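Local coordinates for Fe2OG dioxygenase domain-containing protein (Pseudomonas putida, PDB 4J25), which probably hydroxylates peptidyl proline as a 2-oxoglutarate-dependent prolyl-4-hydroxylase, and here binds manganese and N-oxalylglycine in its active site, at residues R156-P170 with V188-S200. Sequence-based numbering, arbitrary orientation.
With OGA (N-oxalylglycine), chain J.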
# COMPACT_ATOMS: atom_id res chain seq x y z
N ARG A 156 10.19 -7.15 -6.22
CA ARG A 156 9.31 -6.07 -5.80
C ARG A 156 9.91 -4.73 -6.19
O ARG A 156 11.02 -4.40 -5.82
CB ARG A 156 9.03 -6.18 -4.31
CG ARG A 156 8.54 -7.56 -3.96
CD ARG A 156 8.10 -7.73 -2.55
NE ARG A 156 9.14 -7.41 -1.58
CZ ARG A 156 8.93 -7.41 -0.26
NH1 ARG A 156 7.74 -7.75 0.23
NH2 ARG A 156 9.92 -7.10 0.56
N MET A 157 9.15 -3.99 -6.99
CA MET A 157 9.61 -2.75 -7.57
C MET A 157 8.88 -1.53 -6.98
O MET A 157 9.46 -0.46 -6.87
CB MET A 157 9.36 -2.75 -9.07
CG MET A 157 10.12 -3.81 -9.84
SD MET A 157 11.91 -3.70 -9.54
CE MET A 157 12.28 -2.15 -10.33
N VAL A 158 7.61 -1.69 -6.64
CA VAL A 158 6.83 -0.58 -6.13
C VAL A 158 5.96 -1.09 -5.00
O VAL A 158 5.32 -2.12 -5.14
CB VAL A 158 5.89 0.03 -7.21
CG1 VAL A 158 5.07 1.20 -6.61
CG2 VAL A 158 6.68 0.49 -8.45
N SER A 159 5.92 -0.36 -3.90
CA SER A 159 5.19 -0.75 -2.71
C SER A 159 3.93 0.08 -2.63
O SER A 159 3.92 1.22 -3.03
CB SER A 159 6.02 -0.48 -1.46
OG SER A 159 7.27 -1.13 -1.54
N ALA A 160 2.87 -0.50 -2.08
CA ALA A 160 1.61 0.21 -1.95
C ALA A 160 0.91 -0.29 -0.69
O ALA A 160 0.74 -1.50 -0.49
CB ALA A 160 0.74 0.01 -3.18
N VAL A 161 0.53 0.65 0.16
CA VAL A 161 -0.16 0.36 1.40
C VAL A 161 -1.45 1.16 1.43
O VAL A 161 -1.42 2.38 1.25
CB VAL A 161 0.66 0.80 2.62
CG1 VAL A 161 0.06 0.17 3.89
CG2 VAL A 161 2.08 0.43 2.47
N LEU A 162 -2.57 0.47 1.67
CA LEU A 162 -3.85 1.14 1.86
C LEU A 162 -4.22 1.07 3.34
O LEU A 162 -4.20 -0.01 3.94
CB LEU A 162 -4.95 0.50 1.00
CG LEU A 162 -6.36 1.13 1.17
CD1 LEU A 162 -6.44 2.50 0.57
CD2 LEU A 162 -7.41 0.23 0.56
N TYR A 163 -4.50 2.22 3.96
CA TYR A 163 -4.88 2.21 5.38
C TYR A 163 -6.40 2.17 5.55
O TYR A 163 -7.16 2.59 4.67
CB TYR A 163 -4.22 3.38 6.14
CG TYR A 163 -2.71 3.31 6.06
CD1 TYR A 163 -2.00 2.34 6.74
CD2 TYR A 163 -2.00 4.19 5.26
CE1 TYR A 163 -0.62 2.24 6.63
CE2 TYR A 163 -0.62 4.10 5.16
CZ TYR A 163 0.05 3.14 5.86
OH TYR A 163 1.42 3.04 5.76
N LEU A 164 -6.84 1.64 6.68
CA LEU A 164 -8.22 1.20 6.85
C LEU A 164 -8.86 1.68 8.15
O LEU A 164 -9.94 1.22 8.52
CB LEU A 164 -8.25 -0.32 6.85
CG LEU A 164 -7.70 -0.99 5.59
CD1 LEU A 164 -7.70 -2.49 5.76
CD2 LEU A 164 -8.52 -0.58 4.38
N ASN A 165 -8.21 2.61 8.85
CA ASN A 165 -8.65 2.92 10.21
C ASN A 165 -9.49 4.18 10.32
O ASN A 165 -9.02 5.29 10.04
CB ASN A 165 -7.45 3.03 11.13
CG ASN A 165 -6.50 1.88 10.96
OD1 ASN A 165 -6.80 0.75 11.37
ND2 ASN A 165 -5.35 2.14 10.36
N GLU A 166 -10.73 4.00 10.75
CA GLU A 166 -11.65 5.10 10.94
C GLU A 166 -11.30 5.85 12.22
O GLU A 166 -10.91 5.24 13.21
CB GLU A 166 -13.08 4.57 11.02
CG GLU A 166 -13.51 3.76 9.79
CD GLU A 166 -13.52 4.59 8.53
OE1 GLU A 166 -13.48 4.01 7.41
OE2 GLU A 166 -13.56 5.84 8.66
N GLY A 167 -11.43 7.18 12.17
CA GLY A 167 -11.33 8.01 13.37
C GLY A 167 -9.97 8.05 14.03
O GLY A 167 -9.88 8.24 15.25
N TRP A 168 -8.91 7.89 13.24
CA TRP A 168 -7.55 7.90 13.77
C TRP A 168 -7.20 9.29 14.26
O TRP A 168 -7.59 10.28 13.64
CB TRP A 168 -6.55 7.47 12.70
CG TRP A 168 -5.29 6.95 13.29
CD1 TRP A 168 -4.15 7.67 13.56
CD2 TRP A 168 -5.03 5.62 13.72
NE1 TRP A 168 -3.21 6.85 14.12
CE2 TRP A 168 -3.72 5.59 14.24
CE3 TRP A 168 -5.78 4.44 13.73
CZ2 TRP A 168 -3.15 4.43 14.75
CZ3 TRP A 168 -5.21 3.28 14.24
CH2 TRP A 168 -3.91 3.29 14.74
N GLN A 169 -6.47 9.38 15.37
CA GLN A 169 -6.04 10.67 15.88
C GLN A 169 -4.55 10.56 16.11
O GLN A 169 -4.03 9.45 16.24
CB GLN A 169 -6.76 11.04 17.18
CG GLN A 169 -8.30 11.13 17.09
CD GLN A 169 -8.78 12.31 16.24
OE1 GLN A 169 -8.39 13.46 16.46
NE2 GLN A 169 -9.64 12.01 15.26
N PRO A 170 -3.85 11.71 16.18
CA PRO A 170 -2.39 11.77 16.34
C PRO A 170 -1.92 11.18 17.66
O PRO A 170 -0.78 10.75 17.76
CB PRO A 170 -2.10 13.28 16.31
CG PRO A 170 -3.30 13.90 15.68
CD PRO A 170 -4.44 13.06 16.12
N VAL A 188 3.17 9.44 7.64
CA VAL A 188 1.80 9.24 7.18
C VAL A 188 0.95 8.64 8.30
O VAL A 188 1.27 7.58 8.83
CB VAL A 188 1.77 8.28 5.97
CG1 VAL A 188 0.32 8.09 5.48
CG2 VAL A 188 2.61 8.83 4.86
N GLU A 189 -0.14 9.31 8.66
CA GLU A 189 -1.10 8.73 9.59
C GLU A 189 -1.93 7.70 8.84
O GLU A 189 -2.38 7.96 7.74
CB GLU A 189 -2.03 9.78 10.22
CG GLU A 189 -1.32 10.74 11.16
CD GLU A 189 -2.27 11.58 12.00
OE1 GLU A 189 -3.44 11.17 12.20
OE2 GLU A 189 -1.83 12.66 12.48
N PRO A 190 -2.12 6.52 9.45
CA PRO A 190 -2.82 5.40 8.80
C PRO A 190 -4.34 5.59 8.81
O PRO A 190 -5.08 4.77 9.34
CB PRO A 190 -2.40 4.22 9.67
CG PRO A 190 -2.30 4.84 11.06
CD PRO A 190 -1.71 6.21 10.83
N VAL A 191 -4.77 6.67 8.17
CA VAL A 191 -6.16 7.11 8.12
C VAL A 191 -6.94 6.38 7.02
O VAL A 191 -6.44 6.16 5.92
CB VAL A 191 -6.19 8.62 7.85
CG1 VAL A 191 -7.57 9.10 7.44
CG2 VAL A 191 -5.70 9.36 9.08
N ALA A 192 -8.18 6.00 7.31
CA ALA A 192 -8.96 5.21 6.37
C ALA A 192 -8.96 5.85 4.99
O ALA A 192 -9.23 7.04 4.86
CB ALA A 192 -10.39 5.03 6.88
N GLY A 193 -8.70 5.06 3.96
CA GLY A 193 -8.79 5.53 2.59
C GLY A 193 -7.47 6.04 2.04
O GLY A 193 -7.37 6.35 0.84
N CYS A 194 -6.47 6.17 2.90
CA CYS A 194 -5.20 6.74 2.49
C CYS A 194 -4.32 5.69 1.83
O CYS A 194 -4.00 4.66 2.44
CB CYS A 194 -4.44 7.34 3.67
SG CYS A 194 -2.88 8.12 3.16
N LEU A 195 -3.92 5.96 0.59
CA LEU A 195 -2.99 5.09 -0.13
C LEU A 195 -1.61 5.73 -0.22
O LEU A 195 -1.48 6.91 -0.56
CB LEU A 195 -3.52 4.79 -1.54
CG LEU A 195 -2.65 3.85 -2.41
CD1 LEU A 195 -2.82 2.43 -1.97
CD2 LEU A 195 -2.99 3.99 -3.89
N VAL A 196 -0.57 4.97 0.12
CA VAL A 196 0.81 5.42 -0.03
C VAL A 196 1.49 4.46 -1.00
O VAL A 196 1.41 3.26 -0.83
CB VAL A 196 1.56 5.40 1.30
CG1 VAL A 196 3.04 5.86 1.11
CG2 VAL A 196 0.88 6.29 2.29
N VAL A 197 2.15 5.01 -2.01
CA VAL A 197 2.88 4.21 -3.00
C VAL A 197 4.32 4.72 -3.04
O VAL A 197 4.56 5.93 -3.03
CB VAL A 197 2.25 4.36 -4.40
CG1 VAL A 197 2.86 3.40 -5.39
CG2 VAL A 197 0.73 4.12 -4.34
N PHE A 198 5.28 3.81 -3.09
CA PHE A 198 6.68 4.24 -3.23
C PHE A 198 7.57 3.21 -3.93
O PHE A 198 7.22 2.02 -4.07
CB PHE A 198 7.29 4.64 -1.87
CG PHE A 198 7.22 3.56 -0.81
CD1 PHE A 198 6.14 3.50 0.06
CD2 PHE A 198 8.24 2.63 -0.68
CE1 PHE A 198 6.06 2.53 1.03
CE2 PHE A 198 8.17 1.66 0.29
CZ PHE A 198 7.08 1.60 1.14
N LEU A 199 8.71 3.69 -4.40
CA LEU A 199 9.70 2.82 -4.99
C LEU A 199 10.37 1.96 -3.92
O LEU A 199 11.02 2.47 -3.01
CB LEU A 199 10.73 3.65 -5.78
CG LEU A 199 10.13 4.42 -6.96
CD1 LEU A 199 11.17 5.31 -7.65
CD2 LEU A 199 9.48 3.49 -7.97
N SER A 200 10.23 0.64 -4.05
CA SER A 200 10.64 -0.29 -3.00
C SER A 200 12.14 -0.31 -2.72
O SER A 200 12.55 -0.51 -1.59
CB SER A 200 10.22 -1.72 -3.36
OG SER A 200 8.85 -1.78 -3.73
C1 OGA J . 5.61 -3.51 5.14
C2 OGA J . 5.47 -2.11 5.66
C4 OGA J . 4.06 -0.28 6.53
C5 OGA J . 2.65 0.07 6.90
O1 OGA J . 4.64 -4.30 5.29
O2 OGA J . 6.69 -3.87 4.54
O2' OGA J . 6.45 -1.39 5.75
O3 OGA J . 2.28 1.27 6.83
N1 OGA J . 4.16 -1.62 6.05
O4 OGA J . 1.84 -0.82 7.27
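Ser159 N donates to Phe198 O over 2.7 Å, and Phe198 N returns a bond to Ser159 O; Val161 and Val196 repeat the exchange, pairing strands 156-163 and 195-199 antiparallel within the major sheet of the double-stranded beta-helix (jellyroll) fold of 2-oxoglutarate oxygenases. Tyr163 N to Cys194 O and Gly193 N to Tyr163 O extend the ladder into the type II turn Val191-Cys194. Beyond it, Asn165 ND2 reaches Pro190 O at 2.8 Å, in both the amide and the carbonyl plane and nearly straight (170°), while Asn165 OD1 accepts from Leu215 N, so both ends of the amide are held. At the ladder's other end, Ser200 OG donates to Ser159 OG (2.8 Å); Ser159 OG also bonds OD2 of the manganese ligand Asp148, so Ser159 is second-shell and Ser200 one step further out. Ser159 CB lies over one face of the Phe198 ring, which a chi1 of 56° folds back toward it; the ring also meets the metal ligand His205 edge-to-face. Tyr163 lines the N-oxalylglycine pocket, one face of its ring covered by Pro190 CA, 3.9 Å from the centroid, and its CE2 against Val196 CG2. Pro190 CG sits over one face of the Trp168 indole, 3.8 Å from the five-membered ring centroid, the side chains crossing at about a right angle; NE1 is tied to Gly173 O. With an alanine in place of this tryptophan, Pro190 CG would probably lose the ring it packs against and Gly173 O its indole donor. On the sheet face carrying Val158, Ala160 and Leu162, Val158 CG1 presses on Val197 CG1 at a tight 3.3 Å.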